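Local atomic coordinates of beta-d-glucoside glucohydrolase (Hypocrea jecorina, PDB entry 3ZZ1), a protein that probably hydrolyses terminal, non-reducing beta-D-glucosyl residues with release of beta-D-glucose, as a family 3 glycoside hydrolase acting in cellulose degradation. Residues 72-77 against 387-392; 94-99 against 319-324; 102-107 against 313-318. All blocks are in the same frame, centred on the assembly; numbering follows the deposited sequence. Where two conformers were deposited one is given.

Contact 1: residues 72-77 against 387-392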
# COMPACT_ATOMS: atom_id res chain seq x y z
N SER A 72 14.73 2.61 15.03
CA SER A 72 14.12 1.79 13.98
C SER A 72 14.35 2.37 12.59
O SER A 72 14.67 3.55 12.44
CB SER A 72 12.63 1.62 14.24
OG SER A 72 11.99 2.89 14.26
N THR A 73 14.19 1.50 11.59
CA THR A 73 14.27 1.89 10.20
C THR A 73 12.95 2.53 9.76
O THR A 73 11.87 2.08 10.15
CB THR A 73 14.60 0.67 9.30
OG1 THR A 73 15.87 0.12 9.69
CG2 THR A 73 14.63 1.03 7.82
N ALA A 74 13.05 3.59 8.97
CA ALA A 74 11.92 4.15 8.25
C ALA A 74 11.87 3.52 6.86
O ALA A 74 12.60 3.93 5.96
CB ALA A 74 12.05 5.66 8.15
N PHE A 75 11.03 2.50 6.71
CA PHE A 75 10.90 1.84 5.42
C PHE A 75 10.12 2.72 4.45
O PHE A 75 9.44 3.66 4.86
CB PHE A 75 10.24 0.46 5.57
CG PHE A 75 11.10 -0.53 6.32
CD1 PHE A 75 11.03 -0.63 7.71
CD2 PHE A 75 11.97 -1.37 5.64
CE1 PHE A 75 11.81 -1.54 8.41
CE2 PHE A 75 12.77 -2.29 6.32
CZ PHE A 75 12.69 -2.37 7.72
N THR A 76 10.25 2.43 3.16
CA THR A 76 9.49 3.15 2.15
C THR A 76 8.01 2.87 2.39
O THR A 76 7.66 1.80 2.87
CB THR A 76 9.85 2.69 0.72
OG1 THR A 76 9.51 1.31 0.55
CG2 THR A 76 11.34 2.90 0.45
N PRO A 77 7.14 3.85 2.07
CA PRO A 77 5.70 3.60 2.02
C PRO A 77 5.37 2.42 1.10
O PRO A 77 6.13 2.12 0.18
CB PRO A 77 5.15 4.88 1.42
CG PRO A 77 6.08 5.93 1.92
CD PRO A 77 7.44 5.30 1.95
N VAL A 387 6.78 7.60 10.43
CA VAL A 387 7.70 7.29 11.53
C VAL A 387 8.88 8.27 11.58
O VAL A 387 9.06 9.08 10.67
CB VAL A 387 8.27 5.84 11.45
CG1 VAL A 387 7.17 4.78 11.55
CG2 VAL A 387 9.09 5.64 10.19
N ASN A 388 9.68 8.18 12.65
CA ASN A 388 10.92 8.93 12.78
C ASN A 388 12.01 8.40 11.85
O ASN A 388 12.15 7.18 11.69
CB ASN A 388 11.44 8.85 14.22
CG ASN A 388 10.55 9.57 15.21
OD1 ASN A 388 10.18 9.00 16.24
ND2 ASN A 388 10.21 10.82 14.93
N TYR A 389 12.78 9.31 11.27
CA TYR A 389 13.96 8.95 10.49
C TYR A 389 15.17 8.76 11.39
O TYR A 389 15.49 9.64 12.19
CB TYR A 389 14.28 10.03 9.45
CG TYR A 389 13.26 10.14 8.34
CD1 TYR A 389 13.04 9.07 7.46
CD2 TYR A 389 12.54 11.32 8.14
CE1 TYR A 389 12.10 9.17 6.44
CE2 TYR A 389 11.62 11.43 7.12
CZ TYR A 389 11.40 10.35 6.27
OH TYR A 389 10.48 10.47 5.26
N PRO A 390 15.86 7.62 11.27
CA PRO A 390 17.11 7.46 12.01
C PRO A 390 18.22 8.29 11.36
O PRO A 390 19.19 8.67 12.02
CB PRO A 390 17.39 5.96 11.89
CG PRO A 390 16.71 5.54 10.62
CD PRO A 390 15.48 6.40 10.52
N TYR A 391 18.05 8.54 10.07
CA TYR A 391 18.91 9.42 9.28
C TYR A 391 18.12 9.73 8.01
O TYR A 391 17.05 9.15 7.79
CB TYR A 391 20.24 8.74 8.94
CG TYR A 391 20.10 7.52 8.06
CD1 TYR A 391 19.87 6.26 8.61
CD2 TYR A 391 20.19 7.62 6.67
CE1 TYR A 391 19.72 5.13 7.81
CE2 TYR A 391 20.04 6.51 5.86
CZ TYR A 391 19.81 5.27 6.43
OH TYR A 391 19.66 4.16 5.63
N PHE A 392 18.64 10.63 7.18
CA PHE A 392 18.01 10.94 5.91
C PHE A 392 19.06 11.43 4.92
O PHE A 392 19.75 12.41 5.19
CB PHE A 392 16.90 11.99 6.07
CG PHE A 392 15.95 12.07 4.90
CD1 PHE A 392 16.35 12.67 3.70
CD2 PHE A 392 14.66 11.56 5.00
CE1 PHE A 392 15.48 12.74 2.61
CE2 PHE A 392 13.78 11.63 3.92
CZ PHE A 392 14.18 12.23 2.72
O HOH W 1 11.39 4.88 12.61

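Contact 2: residues 94-99 against 319-324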
# COMPACT_ATOMS: atom_id res chain seq x y z
N GLY A 94 8.47 -6.73 4.31
CA GLY A 94 7.65 -7.32 5.38
C GLY A 94 8.48 -8.03 6.43
O GLY A 94 8.28 -7.83 7.63
N GLN A 95 9.43 -8.86 5.98
CA GLN A 95 10.33 -9.59 6.88
C GLN A 95 11.15 -8.65 7.76
O GLN A 95 11.27 -8.86 8.97
CB GLN A 95 11.27 -10.51 6.08
CG GLN A 95 12.26 -11.31 6.95
CD GLN A 95 13.36 -11.98 6.15
OE1 GLN A 95 14.55 -11.79 6.42
NE2 GLN A 95 12.97 -12.77 5.15
N PHE A 96 11.69 -7.61 7.14
CA PHE A 96 12.54 -6.65 7.83
C PHE A 96 11.73 -5.84 8.84
O PHE A 96 12.19 -5.62 9.96
CB PHE A 96 13.26 -5.75 6.81
CG PHE A 96 14.43 -6.41 6.10
CD1 PHE A 96 14.66 -7.78 6.21
CD2 PHE A 96 15.28 -5.65 5.31
CE1 PHE A 96 15.74 -8.38 5.55
CE2 PHE A 96 16.37 -6.24 4.65
CZ PHE A 96 16.60 -7.61 4.77
N ILE A 97 10.53 -5.41 8.45
CA ILE A 97 9.58 -4.77 9.37
C ILE A 97 9.26 -5.70 10.54
O ILE A 97 9.29 -5.29 11.69
CB ILE A 97 8.27 -4.31 8.65
CG1 ILE A 97 8.54 -3.06 7.81
CG2 ILE A 97 7.15 -4.03 9.66
CD1 ILE A 97 7.46 -2.72 6.81
N GLY A 98 8.96 -6.96 10.22
CA GLY A 98 8.70 -7.98 11.23
C GLY A 98 9.84 -8.11 12.23
O GLY A 98 9.60 -8.12 13.44
N GLU A 99 11.06 -8.18 11.72
CA GLU A 99 12.26 -8.29 12.56
C GLU A 99 12.39 -7.15 13.56
O GLU A 99 12.67 -7.38 14.74
CB GLU A 99 13.53 -8.38 11.70
CG GLU A 99 13.77 -9.77 11.12
CD GLU A 99 14.93 -9.83 10.14
OE1 GLU A 99 15.79 -8.92 10.17
OE2 GLU A 99 14.99 -10.79 9.35
N HIS A 319 19.01 -3.47 7.55
CA HIS A 319 17.72 -3.38 6.86
C HIS A 319 17.62 -2.23 5.84
O HIS A 319 16.75 -2.26 4.97
CB HIS A 319 16.55 -3.28 7.86
CG HIS A 319 16.36 -4.50 8.70
ND1 HIS A 319 15.86 -4.45 9.99
CD2 HIS A 319 16.62 -5.81 8.46
CE1 HIS A 319 15.80 -5.67 10.49
NE2 HIS A 319 16.26 -6.51 9.58
N LYS A 320 18.49 -1.23 5.96
CA LYS A 320 18.53 -0.12 5.00
C LYS A 320 18.71 -0.58 3.54
O LYS A 320 18.35 0.14 2.62
CB LYS A 320 19.61 0.91 5.37
CG LYS A 320 21.06 0.44 5.24
CD LYS A 320 22.06 1.60 5.24
CE LYS A 320 22.16 2.31 6.60
NZ LYS A 320 22.54 1.40 7.72
N THR A 321 19.26 -1.78 3.35
CA THR A 321 19.43 -2.36 2.01
C THR A 321 18.08 -2.50 1.32
O THR A 321 17.98 -2.32 0.11
CB THR A 321 20.11 -3.74 2.05
OG1 THR A 321 19.34 -4.63 2.86
CG2 THR A 321 21.54 -3.63 2.60
N ASN A 322 17.04 -2.83 2.08
CA ASN A 322 15.70 -2.93 1.53
C ASN A 322 15.16 -1.57 1.13
O ASN A 322 14.58 -1.42 0.05
CB ASN A 322 14.73 -3.61 2.51
CG ASN A 322 13.31 -3.69 1.97
OD1 ASN A 322 12.46 -2.86 2.31
ND2 ASN A 322 13.04 -4.67 1.11
N VAL A 323 15.35 -0.58 2.01
CA VAL A 323 14.87 0.78 1.75
C VAL A 323 15.58 1.36 0.52
O VAL A 323 14.94 1.89 -0.38
CB VAL A 323 15.05 1.71 2.98
CG1 VAL A 323 14.44 3.08 2.71
CG2 VAL A 323 14.39 1.09 4.21
N ARG A 324 16.91 1.21 0.50
CA ARG A 324 17.74 1.58 -0.65
C ARG A 324 17.23 0.92 -1.92
O ARG A 324 16.99 1.61 -2.92
CB ARG A 324 19.21 1.18 -0.39
CG ARG A 324 20.18 1.42 -1.56
CD ARG A 324 20.48 2.90 -1.75
NE ARG A 324 21.51 3.16 -2.76
CZ ARG A 324 22.82 3.20 -2.51
NH1 ARG A 324 23.29 2.98 -1.28
NH2 ARG A 324 23.67 3.46 -3.50

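Contact 3: residues 102-107 against 313-318. With NAG (2-acetamido-2-deoxy-beta-D-glucopyranose), chain B.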
# COMPACT_ATOMS: atom_id res chain seq x y z
N LYS A 102 9.39 -7.24 16.32
CA LYS A 102 9.65 -8.24 17.35
C LYS A 102 10.81 -7.80 18.24
O LYS A 102 10.73 -7.89 19.47
CB LYS A 102 9.95 -9.61 16.72
CG LYS A 102 10.12 -10.75 17.72
CD LYS A 102 9.94 -12.10 17.04
CE LYS A 102 10.28 -13.24 17.98
NZ LYS A 102 11.75 -13.42 18.13
N ALA A 103 11.88 -7.31 17.60
CA ALA A 103 13.06 -6.86 18.33
C ALA A 103 12.74 -5.71 19.29
O ALA A 103 13.44 -5.51 20.28
CB ALA A 103 14.17 -6.46 17.36
N SER A 104 11.66 -4.98 18.99
CA SER A 104 11.19 -3.89 19.85
C SER A 104 10.16 -4.36 20.88
O SER A 104 9.68 -3.58 21.70
CB SER A 104 10.62 -2.75 19.00
OG SER A 104 11.61 -2.21 18.13
N GLY A 105 9.81 -5.65 20.82
CA GLY A 105 8.91 -6.25 21.79
C GLY A 105 7.45 -5.90 21.59
O GLY A 105 6.67 -5.85 22.55
N ILE A 106 7.09 -5.65 20.34
CA ILE A 106 5.72 -5.38 19.94
C ILE A 106 5.15 -6.65 19.32
O ILE A 106 5.80 -7.29 18.49
CB ILE A 106 5.66 -4.24 18.90
CG1 ILE A 106 6.23 -2.95 19.50
CG2 ILE A 106 4.23 -4.04 18.39
CD1 ILE A 106 6.85 -2.01 18.48
N HIS A 107 3.93 -7.01 19.72
CA HIS A 107 3.26 -8.21 19.20
C HIS A 107 2.52 -7.96 17.88
O HIS A 107 2.50 -8.83 17.00
CB HIS A 107 2.29 -8.78 20.23
CG HIS A 107 2.91 -9.02 21.58
ND1 HIS A 107 2.60 -8.25 22.68
CD2 HIS A 107 3.83 -9.93 21.99
CE1 HIS A 107 3.30 -8.68 23.72
NE2 HIS A 107 4.05 -9.70 23.32
N ARG A 313 15.52 0.72 21.55
CA ARG A 313 16.49 -0.23 21.01
C ARG A 313 16.81 0.06 19.56
O ARG A 313 15.90 0.34 18.77
CB ARG A 313 15.96 -1.66 21.11
CG ARG A 313 16.22 -2.34 22.42
CD ARG A 313 15.56 -3.71 22.42
NE ARG A 313 15.18 -4.10 23.78
CZ ARG A 313 14.10 -4.81 24.08
NH1 ARG A 313 13.28 -5.21 23.11
NH2 ARG A 313 13.83 -5.10 25.34
N ASN A 314 18.09 -0.02 19.22
CA ASN A 314 18.53 0.07 17.83
C ASN A 314 18.36 -1.30 17.17
O ASN A 314 19.17 -2.21 17.38
CB ASN A 314 19.99 0.54 17.73
CG ASN A 314 20.42 0.85 16.30
OD1 ASN A 314 19.86 0.33 15.33
ND2 ASN A 314 21.43 1.70 16.16
N VAL A 315 17.30 -1.41 16.38
CA VAL A 315 16.92 -2.68 15.76
C VAL A 315 17.12 -2.67 14.24
O VAL A 315 16.62 -3.56 13.54
CB VAL A 315 15.46 -3.04 16.11
CG1 VAL A 315 15.29 -3.18 17.63
CG2 VAL A 315 14.48 -1.98 15.55
N GLN A 316 17.86 -1.68 13.74
CA GLN A 316 18.01 -1.46 12.30
C GLN A 316 18.78 -2.56 11.58
O GLN A 316 18.39 -2.98 10.49
CB GLN A 316 18.66 -0.10 12.02
CG GLN A 316 17.81 1.11 12.39
CD GLN A 316 18.59 2.40 12.34
OE1 GLN A 316 18.95 2.89 11.27
NE2 GLN A 316 18.86 2.97 13.51
N GLY A 317 19.88 -3.02 12.18
CA GLY A 317 20.81 -3.91 11.49
C GLY A 317 21.20 -3.34 10.14
O GLY A 317 21.55 -2.16 10.04
N ASN A 318 21.15 -4.17 9.10
CA ASN A 318 21.44 -3.76 7.74
C ASN A 318 20.16 -3.66 6.89
O ASN A 318 20.21 -3.76 5.65
CB ASN A 318 22.43 -4.74 7.11
CG ASN A 318 23.29 -4.10 6.03
OD1 ASN A 318 24.14 -4.75 5.43
ND2 ASN A 318 23.07 -2.81 5.78
C1 NAG B . 15.66 0.14 26.20
C2 NAG B . 16.22 -0.03 27.61
C3 NAG B . 17.48 0.81 27.81
C4 NAG B . 18.47 0.61 26.66
C5 NAG B . 17.77 0.83 25.33
C6 NAG B . 18.70 0.64 24.13
C7 NAG B . 14.68 -0.55 29.45
C8 NAG B . 13.58 -0.03 30.33
N2 NAG B . 15.16 0.30 28.56
O3 NAG B . 18.11 0.41 29.01
O4 NAG B . 19.56 1.50 26.77
O5 NAG B . 16.69 -0.08 25.25
O6 NAG B . 18.99 -0.73 23.94
O7 NAG B . 15.07 -1.71 29.58
O HOH W 2 12.98 0.16 18.38

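Contact 1: residues 72-77 against 387-392
The methyl group of Ala-74 carries most of the apolar contact between two irregular loops. Its CB points at residues 387-392 and touches three side chains there. CG2 of Val-387 comes within 3.6 Å of Ala-74 CB, and CD1 of the Tyr-389 ring approaches Ala-74 CB to the same 3.6 Å, at a slant to the ring plane. The third neighbour is Pro-390, whose CD lies 4.2 Å from Ala-74 CB. With chi1 at -62°, Val-387 holds CG1 anti to the carbonyl carbon and CG2 between that carbon and the backbone N, the branch that meets Ala-74. The Pro-390 ring also rests on the backbone beside it, with its CG 3.4 Å from Ser-72 O.

Polar linkage across the two loops runs through one water, which donates to Asn-388 O at 2.6 Å and lies 2.7 Å from Ser-72 OG. A second shell holds these groups in place. Phe-392 CD2 sits over the centre of one face of the Tyr-389 ring, 3.5 Å above its plane, and His-361 meets the same ring. On the other loop, Ala-74 is gripped at both ends of its backbone, since its N donates to Gln-508 OE1 and its O accepts from Ser-507 OG, while Thr-73 OG1 bonds to Glu-100.

Small, mostly apolar, buried and bridged by water, this is loop-to-loop packing between the family 3 N-terminal domain, of the TIM-barrel clan, and the C-terminal domain that follows it.

Contact 2: residues 94-99 against 319-324
Phe-96 and His-319 both turn CG opposite their own carbonyl carbon (chi1 of -76° and -66°), and these torsions bring the two rings against each other where residue 319 meets helix 87-103. The pair is oblique, with ring planes 32° apart and the Phe-96 and His-319 centroids separated by 4.4 Å. His-319 CD2 lies over one face of the phenyl ring, displaced toward its rim and 3.3 Å from Phe-96 CG. In return, Phe-96 CB makes a CH-pi contact over the imidazole face, 4.0 Å from the His-319 centroid.

One turn further along, Glu-99 reaches the edge of the same imidazole. His-319 NE2 donates to Glu-99 OE1 at 2.5 Å, a short bond lying nearly in the imidazole plane but meeting the carboxylate on its anti side, well out of its plane. As ND1 bonds to Glu-100 OE2, both ring nitrogens are engaged by acidic residues, which fixes the ring's rotation and would probably favour a protonated imidazole.

The rest of the phenyl ring packs on residues 319-324: Asn-322 CB is 3.5 Å from Phe-96 CD2, and Thr-321 OG1 stands at the ring edge while bonded to Asn-318 O. The Asn-322 amide turns to Glu-92 and Leu-89 O, tying helix 320-329 to helix 87-103 a second time. Phe-75, in the loop before helix 78-83, touches Phe-96 and Ile-97 of helix 87-103.

Contact 3: residues 102-107 against 313-318
Helix 87-103 ends here in a Schellman motif, with Gly-105 leaving helical geometry at a positive phi of 76° and its N bonded to Lys-102 O. Facing it, residues 313-318 form an irregular loop containing an Asx turn, in which Asn-314 OD1 accepts from Gln-316 N. By CA position, Ala-103 lies nearest Val-315 and Ser-104 nearest Arg-313.

The Arg-313 chain, extended from CG to NE, carries its NH1 to Ala-103 O at 2.9 Å. That oxygen lies close to the guanidinium plane, whereas the donor is tilted 30° from the carbonyl plane. The same NH1 also serves Ser-308 O. Beside these bonds, Ala-103 CB and Val-315 CG1 are in tight contact at 3.5 Å, and a water donates to both Ser-104 OG and Arg-313 O; Ser-104 OG itself bonds to Glu-100 O. Without the guanidinium, as with an alanine here, Ala-103 O and Ser-308 O would probably lose their shared donor.

Arg-313 CG lies 3.5 Å from O6 of the sugar carried by Asn-310. The chemistry is that of a helix terminus: a cationic group suits the negative end of the helix dipole, probably strengthening its hold on the carbonyl.

Overall arrangement
Around helix 87-103, a long-range connection is built from several small contacts. Contacts 2 and 3 use that helix directly, one along its length and one at its C-terminal end, with centres about 11 Å apart; their partners, 313-318 and 319-324, run on continuously into helix 320-329. The centre of contact 1 is about 10 Å from that of contact 2 and about 13 Å from contact 3's. Phe-75 joins it to contact 2 by packing on Phe-96 and Ile-97, Gln-316 to contact 3 by touching Thr-73 and Pro-390. The pairings enclose one another in sequence, contact 3 innermost and contact 1 outermost, and 313-324 and 387-392 return to the N-terminal segments' side of the chain's centre.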